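CheC domain protein (Shewanella loihica PV-4, PDB 3IIC) probably acts as a CheX-type phosphatase in bacterial chemotaxis, removing the phosphoryl group from the response regulator CheY. Local coordinates at residues A[35-40]-A[126-131]; A[29-34]-A[134-139]; A[66-71]-A[80-85]. All coordinates share one frame; numbering follows the deposited sequence.

Overall arrangement
Contacts 1 and 2 use consecutive parts of one long loop between strands 27-28 and 43-51. From edge strand 27-28 of the antiparallel sheet, residues 29-34 carry on along strand 134-141, and residues 35-40 then reach strand 125-129, its predecessor in the chain, which pairs with the second subunit. Their centres are about 10 Å apart, and Asp36 OD2 joins them through a salt bridge to Lys135 NZ. Contact 3 falls within the sequence spanned by both and joins helix 64-75 to the approach to helix 84-107; its centre is about 23 Å from that of contact 1 and about 25 Å from that of contact 2, on the opposite side of the chain's centre from contact 2. The loop thus links sheet edge to dimer interface, whereas contact 3 joins two helices.

Contact 1 of 3, residues A[35-40]-A[126-131]; sequences KDNLAK and TIAHKS
Asp36, Asn37 and Ala39 lay an irregular loop against Thr126 to His129 in a mainly polar loop-on-strand contact of the CheX-like fold. Strand 125-129 lies at the dimer interface, where Thr126, Ala128 and His129 also pair in an antiparallel ladder with a strand of the second subunit. A nearly straight bond runs from His129 N to Asp36 OD2, at 2.9 Å and 164°, and reaches the carboxylate from above its plane. A chi1 of 66°, with CG between the backbone N and the carbonyl carbon, turns that carboxylate onto the strand. OD2 also forms a salt bridge with Lys135, while a water donates to Asp36 OD1 at 2.6 Å. Asn37 N reaches Ile127 O at 2.9 Å, but the angle of 125° makes this a weak bond. The Thr126 methyl CG2 rests 3.4 Å from Ala39 O and 3.8 Å from Lys40 CG. The Asn37 amide links loop, strand and dimer: its ND2 bonds Glu84 of the second subunit, and its side chain crosses that of Thr126 at about a right angle, where Thr126 OG1 donates to Asn37 OD1 over 2.7 Å from above the carbonyl plane.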
ATOM      1  N   LYS A  35       3.777   6.921 -16.400  1.00 41.76           N
ATOM      2  CA  LYS A  35       3.027   7.705 -15.421  1.00 42.12           C
ATOM      3  C   LYS A  35       1.929   6.876 -14.775  1.00 42.00           C
ATOM      4  O   LYS A  35       1.186   6.179 -15.473  1.00 41.23           O
ATOM      5  CB  LYS A  35       2.398   8.933 -16.123  1.00 42.55           C
ATOM      6  CG  LYS A  35       1.651   9.942 -15.228  1.00 44.87           C
ATOM      7  CD  LYS A  35       2.583  10.907 -14.499  1.00 48.60           C
ATOM      8  CE  LYS A  35       1.935  11.545 -13.243  1.00 49.96           C
ATOM      9  NZ  LYS A  35       1.957  10.627 -12.038  1.00 50.53           N
ATOM     10  N   ASP A  36       1.864   6.963 -13.435  1.00 41.52           N
ATOM     11  CA  ASP A  36       0.842   6.325 -12.629  1.00 41.08           C
ATOM     12  C   ASP A  36       0.017   7.434 -11.952  1.00 41.06           C
ATOM     13  O   ASP A  36       0.139   8.605 -12.298  1.00 40.28           O
ATOM     14  CB  ASP A  36       1.449   5.293 -11.663  1.00 41.11           C
ATOM     15  CG  ASP A  36       2.357   5.902 -10.583  1.00 39.23           C
ATOM     16  OD1 ASP A  36       2.378   7.122 -10.348  1.00 35.42           O
ATOM     17  OD2 ASP A  36       3.075   5.121  -9.953  1.00 36.53           O
ATOM     18  N   ASN A  37      -0.822   7.047 -10.997  1.00 41.33           N
ATOM     19  CA  ASN A  37      -1.751   7.947 -10.299  1.00 41.53           C
ATOM     20  C   ASN A  37      -2.842   8.454 -11.262  1.00 41.24           C
ATOM     21  O   ASN A  37      -3.396   9.538 -11.087  1.00 41.41           O
ATOM     22  CB  ASN A  37      -1.009   9.102  -9.582  1.00 41.09           C
ATOM     23  CG  ASN A  37      -1.771   9.625  -8.380  1.00 41.73           C
ATOM     24  OD1 ASN A  37      -2.343   8.857  -7.603  1.00 39.60           O
ATOM     25  ND2 ASN A  37      -1.756  10.934  -8.203  1.00 42.62           N
ATOM     26  N   LEU A  38      -3.138   7.638 -12.275  1.00 41.20           N
ATOM     27  CA  LEU A  38      -4.125   7.943 -13.312  1.00 41.29           C
ATOM     28  C   LEU A  38      -5.322   6.990 -13.239  1.00 40.59           C
ATOM     29  O   LEU A  38      -6.451   7.429 -13.263  1.00 40.86           O
ATOM     30  CB  LEU A  38      -3.457   7.878 -14.695  1.00 41.34           C
ATOM     31  CG  LEU A  38      -2.263   8.793 -14.997  1.00 39.68           C
ATOM     32  CD1 LEU A  38      -1.787   8.520 -16.406  1.00 40.05           C
ATOM     33  CD2 LEU A  38      -2.620  10.245 -14.850  1.00 38.28           C
ATOM     34  N   ALA A  39      -5.074   5.696 -13.123  1.00 40.33           N
ATOM     35  CA  ALA A  39      -6.141   4.705 -13.099  1.00 40.37           C
ATOM     36  C   ALA A  39      -6.935   4.804 -11.788  1.00 40.07           C
ATOM     37  O   ALA A  39      -6.364   4.971 -10.728  1.00 40.58           O
ATOM     38  CB  ALA A  39      -5.568   3.283 -13.303  1.00 40.33           C
ATOM     39  N   LYS A  40      -8.253   4.753 -11.891  1.00 39.33           N
ATOM     40  CA  LYS A  40      -9.146   4.792 -10.754  1.00 39.30           C
ATOM     41  C   LYS A  40      -9.748   3.425 -10.479  1.00 38.26           C
ATOM     42  O   LYS A  40     -10.004   2.661 -11.396  1.00 38.95           O
ATOM     43  CB  LYS A  40     -10.241   5.849 -10.952  1.00 39.61           C
ATOM     44  CG  LYS A  40      -9.666   7.262 -10.870  1.00 40.67           C
ATOM     45  CD  LYS A  40     -10.664   8.351 -11.131  1.00 42.21           C
ATOM     46  CE  LYS A  40     -10.002   9.711 -10.873  1.00 43.02           C
ATOM     47  NZ  LYS A  40     -10.805  10.812 -11.418  1.00 43.92           N
ATOM     48  N   THR A 126      -6.711   6.563  -6.522  1.00 36.05           N
ATOM     49  CA  THR A 126      -5.578   6.408  -7.429  1.00 36.21           C
ATOM     50  C   THR A 126      -4.385   5.991  -6.616  1.00 36.54           C
ATOM     51  O   THR A 126      -4.349   6.189  -5.380  1.00 36.56           O
ATOM     52  CB  THR A 126      -5.255   7.696  -8.217  1.00 36.46           C
ATOM     53  OG1 THR A 126      -5.066   8.786  -7.307  1.00 35.32           O
ATOM     54  CG2 THR A 126      -6.385   8.010  -9.206  1.00 35.82           C
ATOM     55  N   ILE A 127      -3.410   5.436  -7.324  1.00 36.73           N
ATOM     56  CA  ILE A 127      -2.204   4.827  -6.746  1.00 37.28           C
ATOM     57  C   ILE A 127      -0.938   5.342  -7.421  1.00 36.90           C
ATOM     58  O   ILE A 127      -0.861   5.328  -8.645  1.00 36.60           O
ATOM     59  CB  ILE A 127      -2.267   3.276  -6.900  1.00 37.87           C
ATOM     60  CG1 ILE A 127      -3.488   2.737  -6.127  1.00 39.37           C
ATOM     61  CG2 ILE A 127      -0.947   2.590  -6.429  1.00 36.82           C
ATOM     62  CD1 ILE A 127      -3.645   1.253  -6.160  1.00 41.94           C
ATOM     63  N   ALA A 128       0.011   5.810  -6.601  1.00 36.26           N
ATOM     64  CA  ALA A 128       1.317   6.295  -7.037  1.00 36.67           C
ATOM     65  C   ALA A 128       2.387   5.466  -6.336  1.00 36.58           C
ATOM     66  O   ALA A 128       2.418   5.423  -5.111  1.00 36.88           O
ATOM     67  CB  ALA A 128       1.498   7.765  -6.706  1.00 35.88           C
ATOM     68  N   HIS A 129       3.223   4.766  -7.105  1.00 36.58           N
ATOM     69  CA  HIS A 129       4.371   4.024  -6.550  1.00 35.70           C
ATOM     70  C   HIS A 129       5.490   5.026  -6.625  1.00 36.32           C
ATOM     71  O   HIS A 129       5.864   5.421  -7.707  1.00 36.92           O
ATOM     72  CB  HIS A 129       4.698   2.813  -7.399  1.00 35.72           C
ATOM     73  CG  HIS A 129       3.707   1.715  -7.291  1.00 34.58           C
ATOM     74  ND1 HIS A 129       4.081   0.410  -7.065  1.00 35.70           N
ATOM     75  CD2 HIS A 129       2.351   1.720  -7.349  1.00 35.37           C
ATOM     76  CE1 HIS A 129       2.993  -0.352  -7.045  1.00 38.91           C
ATOM     77  NE2 HIS A 129       1.930   0.420  -7.215  1.00 34.69           N
ATOM     78  N   LYS A 130       6.019   5.451  -5.483  1.00 37.19           N
ATOM     79  CA  LYS A 130       7.050   6.486  -5.432  1.00 38.32           C
ATOM     80  C   LYS A 130       8.476   5.886  -5.490  1.00 38.94           C
ATOM     81  O   LYS A 130       9.085   5.579  -4.460  1.00 38.43           O
ATOM     82  CB  LYS A 130       6.828   7.384  -4.200  1.00 38.05           C
ATOM     83  CG  LYS A 130       5.482   8.097  -4.211  1.00 38.63           C
ATOM     84  CD  LYS A 130       5.293   9.041  -5.420  1.00 38.71           C
ATOM     85  CE  LYS A 130       4.044   9.900  -5.276  1.00 39.75           C
ATOM     86  NZ  LYS A 130       3.744  10.800  -6.442  1.00 38.13           N
ATOM     87  N   SER A 131       8.967   5.713  -6.718  1.00 39.59           N
ATOM     88  CA  SER A 131      10.273   5.123  -6.967  1.00 40.69           C
ATOM     89  C   SER A 131      10.948   5.669  -8.219  1.00 40.89           C
ATOM     90  O   SER A 131      10.285   6.059  -9.185  1.00 40.99           O
ATOM     91  CB  SER A 131      10.096   3.623  -7.159  1.00 40.59           C
ATOM     92  OG  SER A 131      11.335   2.977  -7.449  1.00 42.66           O
TER
HETATM   93  O   HOH W   1       4.054   8.387  -8.806  0.50 16.69           O

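Contact 2 of 3, residues A[29-34]-A[134-139]; sequences GKPNLK and QKIIMP
Asn32 and Ile137 exchange two backbone hydrogen bonds, Asn32 N to Ile137 O at 2.8 Å and Ile137 N to Asn32 O at 2.8 Å. With angles of 165° and 159°, both donors lying in the plane of the carbonyl they meet, this is a single antiparallel hydrogen-bonded pair. Toward residue 29, Gly29 N adds a bond to Pro139 O at 2.9 Å. Between these points Pro31, whose ring nitrogen has no hydrogen to donate, meets the strand through carbon contacts. Beyond Asn32 the pairing stops: the carbonyl oxygens of Leu33 and Lys135 come near each other as two acceptors, and one of two CA-H...O contacts here joins Leu33 CA to Lys135 O at 3.4 Å, the other running from Ile136 CA to Asn32 O. Here the loop bends in an Asx turn, Asn32 OD1 accepting from Lys34 N at 2.9 Å and also from Lys35 N.

Outward from the backbone, apolar groups gather on the face that carries Pro31, Leu33, Ile136 and Met138. The selenomethionine at position 138 lies alongside the proline ring, and a bend at chi3 of -68° brings its methyl over it; Met138 CE to Pro31 CG, at 3.5 Å, is tighter than ordinary carbon contact. Ile136 serves two partners with the same branch, its CG1 lying 3.8 Å from Pro31 CB, across which it runs obliquely, and 3.8 Å from Leu33 CD2, whose side chain points the same way. Helix 4-22 packs on this face, Ile7 meeting Ile136 and Leu11 meeting Met138. Ile137 and Pro139 instead touch Glu150 and Tyr148 of strand 147-154, which is bonded along the backbone to Ile136 and Met138, so strand 134-141 lies between strand 147-154 and the loop that carries on from strand 27-28.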
ATOM      1  N   GLY A  29      -4.872  -4.745 -21.892  1.00 41.26           N
ATOM      2  CA  GLY A  29      -4.883  -3.564 -22.746  1.00 40.56           C
ATOM      3  C   GLY A  29      -3.475  -3.016 -22.818  1.00 40.35           C
ATOM      4  O   GLY A  29      -2.518  -3.629 -22.319  1.00 40.67           O
ATOM      5  N   LYS A  30      -3.361  -1.820 -23.378  1.00 39.96           N
ATOM      6  CA  LYS A  30      -2.075  -1.196 -23.602  1.00 39.80           C
ATOM      7  C   LYS A  30      -1.566  -0.620 -22.282  1.00 39.06           C
ATOM      8  O   LYS A  30      -2.311   0.077 -21.565  1.00 38.18           O
ATOM      9  CB  LYS A  30      -2.148  -0.140 -24.700  1.00 40.02           C
ATOM     10  CG  LYS A  30      -2.849  -0.608 -26.016  1.00 42.12           C
ATOM     11  CD  LYS A  30      -2.426  -1.972 -26.661  1.00 43.53           C
ATOM     12  CE  LYS A  30      -1.222  -1.844 -27.601  1.00 44.46           C
ATOM     13  NZ  LYS A  30      -0.991  -3.138 -28.316  1.00 44.61           N
ATOM     14  N   PRO A  31      -0.306  -0.942 -21.937  1.00 38.80           N
ATOM     15  CA  PRO A  31       0.205  -0.452 -20.670  1.00 38.51           C
ATOM     16  C   PRO A  31       0.776   0.959 -20.724  1.00 37.68           C
ATOM     17  O   PRO A  31       1.130   1.444 -21.781  1.00 36.91           O
ATOM     18  CB  PRO A  31       1.305  -1.475 -20.316  1.00 38.07           C
ATOM     19  CG  PRO A  31       1.822  -1.917 -21.636  1.00 39.32           C
ATOM     20  CD  PRO A  31       0.678  -1.823 -22.615  1.00 39.03           C
ATOM     21  N   ASN A  32       0.827   1.595 -19.558  1.00 37.79           N
ATOM     22  CA  ASN A  32       1.477   2.882 -19.381  1.00 38.17           C
ATOM     23  C   ASN A  32       2.800   2.517 -18.689  1.00 38.19           C
ATOM     24  O   ASN A  32       2.815   1.832 -17.658  1.00 38.13           O
ATOM     25  CB  ASN A  32       0.605   3.848 -18.567  1.00 38.10           C
ATOM     26  CG  ASN A  32       1.135   5.276 -18.579  1.00 37.52           C
ATOM     27  OD1 ASN A  32       2.278   5.513 -18.260  1.00 35.32           O
ATOM     28  ND2 ASN A  32       0.283   6.235 -18.924  1.00 39.13           N
ATOM     29  N   LEU A  33       3.892   2.956 -19.289  1.00 38.50           N
ATOM     30  CA  LEU A  33       5.258   2.707 -18.814  1.00 39.24           C
ATOM     31  C   LEU A  33       5.920   3.967 -18.243  1.00 40.04           C
ATOM     32  O   LEU A  33       7.063   3.895 -17.816  1.00 41.13           O
ATOM     33  CB  LEU A  33       6.111   2.178 -19.982  1.00 39.01           C
ATOM     34  CG  LEU A  33       5.553   1.018 -20.824  1.00 37.89           C
ATOM     35  CD1 LEU A  33       6.447   0.718 -22.026  1.00 35.07           C
ATOM     36  CD2 LEU A  33       5.364  -0.198 -19.976  1.00 36.57           C
ATOM     37  N   LYS A  34       5.195   5.093 -18.195  1.00 40.58           N
ATOM     38  CA  LYS A  34       5.729   6.393 -17.799  1.00 40.53           C
ATOM     39  C   LYS A  34       5.090   7.092 -16.606  1.00 41.22           C
ATOM     40  O   LYS A  34       5.791   7.801 -15.897  1.00 40.80           O
ATOM     41  CB  LYS A  34       5.586   7.342 -18.995  1.00 40.40           C
ATOM     42  CG  LYS A  34       6.383   6.948 -20.258  1.00 40.00           C
ATOM     43  CD  LYS A  34       7.911   6.996 -20.099  1.00 39.29           C
ATOM     44  CE  LYS A  34       8.410   8.392 -19.778  1.00 39.89           C
ATOM     45  NZ  LYS A  34       9.889   8.504 -19.878  1.00 41.31           N
ATOM     46  N   GLN A 134      11.672   1.525 -12.867  1.00 39.99           N
ATOM     47  CA  GLN A 134      10.794   1.452 -14.026  1.00 39.51           C
ATOM     48  C   GLN A 134       9.428   0.992 -13.532  1.00 38.75           C
ATOM     49  O   GLN A 134       9.340   0.163 -12.628  1.00 37.49           O
ATOM     50  CB  GLN A 134      11.362   0.506 -15.080  1.00 39.49           C
ATOM     51  N   LYS A 135       8.378   1.545 -14.133  1.00 38.98           N
ATOM     52  CA  LYS A 135       6.969   1.251 -13.795  1.00 38.90           C
ATOM     53  C   LYS A 135       6.224   0.714 -14.994  1.00 38.12           C
ATOM     54  O   LYS A 135       6.515   1.086 -16.121  1.00 38.07           O
ATOM     55  CB  LYS A 135       6.229   2.531 -13.418  1.00 39.41           C
ATOM     56  CG  LYS A 135       6.846   3.355 -12.343  1.00 41.25           C
ATOM     57  CD  LYS A 135       5.969   4.559 -12.049  1.00 42.42           C
ATOM     58  CE  LYS A 135       6.493   5.313 -10.851  1.00 42.53           C
ATOM     59  NZ  LYS A 135       5.616   6.463 -10.505  1.00 41.92           N
ATOM     60  N   ILE A 136       5.259  -0.155 -14.738  1.00 37.78           N
ATOM     61  CA  ILE A 136       4.323  -0.632 -15.755  1.00 37.72           C
ATOM     62  C   ILE A 136       2.946  -0.645 -15.070  1.00 37.88           C
ATOM     63  O   ILE A 136       2.837  -1.109 -13.937  1.00 37.27           O
ATOM     64  CB  ILE A 136       4.694  -2.017 -16.408  1.00 37.26           C
ATOM     65  CG1 ILE A 136       3.643  -2.409 -17.468  1.00 37.08           C
ATOM     66  CG2 ILE A 136       4.829  -3.105 -15.372  1.00 37.06           C
ATOM     67  CD1 ILE A 136       4.069  -3.471 -18.509  1.00 34.86           C
ATOM     68  N   ILE A 137       1.951  -0.026 -15.716  1.00 38.15           N
ATOM     69  CA  ILE A 137       0.556  -0.046 -15.260  1.00 38.19           C
ATOM     70  C   ILE A 137      -0.219  -0.631 -16.432  1.00 38.23           C
ATOM     71  O   ILE A 137      -0.243  -0.033 -17.518  1.00 37.11           O
ATOM     72  CB  ILE A 137      -0.012   1.344 -14.867  1.00 38.65           C
ATOM     73  CG1 ILE A 137       0.940   2.072 -13.897  1.00 38.18           C
ATOM     74  CG2 ILE A 137      -1.439   1.168 -14.295  1.00 36.68           C
ATOM     75  CD1 ILE A 137       2.074   2.819 -14.572  1.00 38.18           C
HETATM   76  N   MSE A 138      -0.773  -1.828 -16.223  1.00 38.10           N
HETATM   77  CA  MSE A 138      -1.497  -2.545 -17.250  1.00 38.61           C
HETATM   78  C   MSE A 138      -2.983  -2.738 -16.922  1.00 38.46           C
HETATM   79  O   MSE A 138      -3.288  -3.303 -15.884  1.00 37.96           O
HETATM   80  CB  MSE A 138      -0.892  -3.918 -17.493  1.00 38.57           C
HETATM   81  CG  MSE A 138      -1.691  -4.677 -18.565  1.00 40.32           C
HETATM   82 SE   MSE A 138      -0.757  -6.018 -19.486  0.75 38.54          SE
HETATM   83  CE  MSE A 138       0.452  -4.891 -20.453  1.00 39.46           C
ATOM     84  N   PRO A 139      -3.887  -2.317 -17.838  1.00 38.57           N
ATOM     85  CA  PRO A 139      -5.305  -2.566 -17.667  1.00 38.97           C
ATOM     86  C   PRO A 139      -5.693  -3.972 -18.120  1.00 39.39           C
ATOM     87  O   PRO A 139      -5.095  -4.529 -19.045  1.00 38.26           O
ATOM     88  CB  PRO A 139      -5.948  -1.529 -18.578  1.00 38.65           C
ATOM     89  CG  PRO A 139      -5.020  -1.384 -19.645  1.00 39.28           C
ATOM     90  CD  PRO A 139      -3.646  -1.556 -19.079  1.00 38.84           C
TER

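Contact 3 of 3, residues A[66-71]-A[80-85]; sequences LILEIM and ESIDEE
Leu68 and Ile67 on helix 64-75 turn toward Glu80, Ser81 and Ile82, the approach to helix 84-107, in a helix-loop-helix connection of the CheX-like fold. Ile67, Leu68 and Met71 all point from the first helix toward residues 80-85, each meeting a different part of them: Ile67 the side chain of Ile82, Leu68 chiefly the loop backbone, and Met71 the first turn of the second helix. At the other side Asp83 is the N-cap of helix 84-107, its OD1 accepting from Val86 N, which marks the start of that helix.

Leu68 spreads its two methyls along the loop backbone. Its CG lies anti to the carbonyl carbon (chi1 -59°), and from there CD1 reaches Glu80 C at 3.7 Å while CD2 sits 3.6 Å from Ser81 O. CD2 also touches Ile82 CG1, at 4.3 Å, so a single branch meets both a peptide oxygen and an apolar side chain. Replacing Leu68 with an alanine would probably open a gap beneath the Glu80-Ser81 peptide and leave Ile82 CG1 without this neighbour.

Met71, a selenomethionine bent at chi2 and chi3, swings its methyl obliquely toward Glu85, but Glu85 has two conformers, and the approach to its carboxylate is doubtful. Ile67 faces inward, where Val86, Leu89 and Val90 of helix 84-107 pack on it; Val43 of strand 43-51 touches both isoleucines. The side chains of Ile67 and Ile82 cross at about a right angle, Ile67 CG2 lying 4.2 Å from Ile82 CD1.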
ATOM      1  N   LEU A  66     -16.511  -5.228 -11.062  1.00 34.60           N
ATOM      2  CA  LEU A  66     -15.669  -6.372 -11.399  1.00 34.29           C
ATOM      3  C   LEU A  66     -15.407  -7.277 -10.196  1.00 34.10           C
ATOM      4  O   LEU A  66     -15.577  -8.481 -10.308  1.00 33.84           O
ATOM      5  CB  LEU A  66     -14.332  -5.921 -12.029  1.00 34.17           C
ATOM      6  CG  LEU A  66     -13.311  -7.041 -12.332  1.00 34.48           C
ATOM      7  CD1 LEU A  66     -13.924  -8.211 -13.154  1.00 32.96           C
ATOM      8  CD2 LEU A  66     -12.038  -6.478 -12.976  1.00 33.74           C
ATOM      9  N   ILE A  67     -14.979  -6.703  -9.070  1.00 34.39           N
ATOM     10  CA  ILE A  67     -14.667  -7.496  -7.877  1.00 34.35           C
ATOM     11  C   ILE A  67     -15.906  -8.131  -7.276  1.00 34.81           C
ATOM     12  O   ILE A  67     -15.817  -9.253  -6.780  1.00 35.16           O
ATOM     13  CB  ILE A  67     -13.843  -6.706  -6.801  1.00 35.06           C
ATOM     14  CG1 ILE A  67     -13.206  -7.668  -5.796  1.00 34.52           C
ATOM     15  CG2 ILE A  67     -14.688  -5.584  -6.132  1.00 34.33           C
ATOM     16  CD1 ILE A  67     -12.233  -8.696  -6.427  1.00 33.64           C
ATOM     17  N   LEU A  68     -17.051  -7.435  -7.331  1.00 34.86           N
ATOM     18  CA  LEU A  68     -18.325  -8.021  -6.863  1.00 35.06           C
ATOM     19  C   LEU A  68     -18.798  -9.172  -7.784  1.00 35.11           C
ATOM     20  O   LEU A  68     -19.393 -10.112  -7.298  1.00 34.85           O
ATOM     21  CB  LEU A  68     -19.413  -6.936  -6.609  1.00 34.70           C
ATOM     22  CG  LEU A  68     -19.056  -5.848  -5.558  1.00 33.39           C
ATOM     23  CD1 LEU A  68     -20.247  -4.887  -5.246  1.00 31.17           C
ATOM     24  CD2 LEU A  68     -18.554  -6.482  -4.264  1.00 32.64           C
ATOM     25  N   GLU A  69     -18.524  -9.108  -9.091  1.00 35.77           N
ATOM     26  CA  GLU A  69     -18.841 -10.227  -9.998  1.00 36.09           C
ATOM     27  C   GLU A  69     -17.921 -11.433  -9.733  1.00 36.40           C
ATOM     28  O   GLU A  69     -18.383 -12.595  -9.771  1.00 35.83           O
ATOM     29  CB  GLU A  69     -18.749  -9.823 -11.471  1.00 35.93           C
ATOM     30  CG  GLU A  69     -19.141 -10.978 -12.445  1.00 37.98           C
ATOM     31  CD  GLU A  69     -20.575 -11.486 -12.287  1.00 37.90           C
ATOM     32  OE1 GLU A  69     -21.422 -10.758 -11.729  1.00 38.96           O
ATOM     33  OE2 GLU A  69     -20.845 -12.623 -12.731  1.00 39.89           O
ATOM     34  N   ILE A  70     -16.627 -11.163  -9.500  1.00 36.80           N
ATOM     35  CA  ILE A  70     -15.680 -12.205  -9.115  1.00 36.73           C
ATOM     36  C   ILE A  70     -16.266 -12.948  -7.889  1.00 36.41           C
ATOM     37  O   ILE A  70     -16.375 -14.172  -7.916  1.00 35.71           O
ATOM     38  CB  ILE A  70     -14.228 -11.665  -8.840  1.00 36.88           C
ATOM     39  CG1 ILE A  70     -13.544 -11.248 -10.149  1.00 38.08           C
ATOM     40  CG2 ILE A  70     -13.377 -12.773  -8.188  1.00 36.43           C
ATOM     41  CD1 ILE A  70     -12.181 -10.495 -10.009  1.00 35.45           C
HETATM   42  N   MSE A  71     -16.668 -12.190  -6.859  1.00 36.41           N
HETATM   43  CA  MSE A  71     -17.348 -12.737  -5.650  1.00 36.56           C
HETATM   44  C   MSE A  71     -18.602 -13.563  -6.013  1.00 36.40           C
HETATM   45  O   MSE A  71     -18.805 -14.658  -5.492  1.00 35.84           O
HETATM   46  CB  MSE A  71     -17.782 -11.613  -4.702  1.00 36.42           C
HETATM   47  CG  MSE A  71     -16.663 -10.767  -4.072  1.00 38.28           C
HETATM   48 SE   MSE A  71     -15.849 -11.616  -2.612  0.75 37.83          SE
HETATM   49  CE  MSE A  71     -17.457 -11.954  -1.492  1.00 41.70           C
ATOM     50  N   GLU A  80     -23.335  -6.583  -2.949  1.00 48.58           N
ATOM     51  CA  GLU A  80     -23.903  -5.185  -2.966  1.00 48.44           C
ATOM     52  C   GLU A  80     -22.909  -4.035  -2.779  1.00 47.49           C
ATOM     53  O   GLU A  80     -23.050  -3.019  -3.468  1.00 47.34           O
ATOM     54  CB  GLU A  80     -25.128  -4.952  -2.042  1.00 48.91           C
ATOM     55  CG  GLU A  80     -26.476  -5.310  -2.657  1.00 50.16           C
ATOM     56  CD  GLU A  80     -27.621  -4.970  -1.725  1.00 52.44           C
ATOM     57  OE1 GLU A  80     -27.599  -5.440  -0.564  1.00 53.76           O
ATOM     58  OE2 GLU A  80     -28.558  -4.250  -2.150  1.00 54.36           O
ATOM     59  N   SER A  81     -21.982  -4.159  -1.815  1.00 46.64           N
ATOM     60  CA  SER A  81     -20.875  -3.194  -1.612  1.00 45.87           C
ATOM     61  C   SER A  81     -19.573  -3.930  -1.279  1.00 45.09           C
ATOM     62  O   SER A  81     -19.571  -5.144  -1.057  1.00 45.60           O
ATOM     63  CB  SER A  81     -21.190  -2.205  -0.483  1.00 45.95           C
ATOM     64  OG  SER A  81     -20.949  -2.778   0.792  1.00 45.49           O
ATOM     65  N   ILE A  82     -18.485  -3.176  -1.195  1.00 43.92           N
ATOM     66  CA  ILE A  82     -17.169  -3.733  -0.882  1.00 43.23           C
ATOM     67  C   ILE A  82     -17.040  -3.774   0.638  1.00 42.79           C
ATOM     68  O   ILE A  82     -16.906  -2.738   1.265  1.00 42.95           O
ATOM     69  CB  ILE A  82     -16.040  -2.938  -1.561  1.00 42.56           C
ATOM     70  CG1 ILE A  82     -16.145  -3.101  -3.075  1.00 40.93           C
ATOM     71  CG2 ILE A  82     -14.669  -3.410  -1.077  1.00 42.91           C
ATOM     72  CD1 ILE A  82     -15.241  -2.154  -3.839  1.00 41.47           C
ATOM     73  N   ASP A  83     -17.077  -4.986   1.197  1.00 42.30           N
ATOM     74  CA  ASP A  83     -17.014  -5.225   2.643  1.00 42.09           C
ATOM     75  C   ASP A  83     -15.748  -5.987   3.008  1.00 42.06           C
ATOM     76  O   ASP A  83     -14.827  -6.107   2.188  1.00 42.50           O
ATOM     77  CB  ASP A  83     -18.325  -5.907   3.143  1.00 41.39           C
ATOM     78  CG  ASP A  83     -18.626  -7.228   2.464  1.00 41.50           C
ATOM     79  OD1 ASP A  83     -17.768  -7.826   1.748  1.00 38.12           O
ATOM     80  OD2 ASP A  83     -19.780  -7.659   2.636  1.00 40.33           O
ATOM     81  N   GLU A  84     -15.688  -6.457   4.251  1.00 42.10           N
ATOM     82  CA  GLU A  84     -14.563  -7.206   4.747  1.00 41.91           C
ATOM     83  C   GLU A  84     -14.348  -8.498   3.966  1.00 41.32           C
ATOM     84  O   GLU A  84     -13.186  -8.842   3.737  1.00 41.70           O
ATOM     85  CB  GLU A  84     -14.687  -7.490   6.238  1.00 42.35           C
ATOM     86  CG  GLU A  84     -13.351  -7.809   6.886  1.00 45.42           C
ATOM     87  CD  GLU A  84     -13.484  -8.350   8.302  1.00 48.52           C
ATOM     88  OE1 GLU A  84     -12.928  -7.701   9.221  1.00 51.44           O
ATOM     89  OE2 GLU A  84     -14.132  -9.415   8.492  1.00 49.22           O
ATOM     90  N   GLU A  85     -15.415  -9.217   3.572  1.00 40.28           N
ATOM     91  CA  GLU A  85     -15.271 -10.452   2.754  0.50 39.74           C
ATOM     92  C   GLU A  85     -14.497 -10.110   1.489  1.00 39.38           C
ATOM     93  O   GLU A  85     -13.554 -10.803   1.129  1.00 39.39           O
ATOM     94  CB  GLU A  85     -16.613 -11.103   2.322  0.50 39.43           C
ATOM     95  CG  GLU A  85     -17.310 -12.005   3.322  0.50 39.20           C
ATOM     96  CD  GLU A  85     -18.179 -13.080   2.625  0.50 38.75           C
ATOM     97  OE1 GLU A  85     -18.908 -12.784   1.649  0.50 36.85           O
ATOM     98  OE2 GLU A  85     -18.121 -14.246   3.057  0.50 38.80           O
TER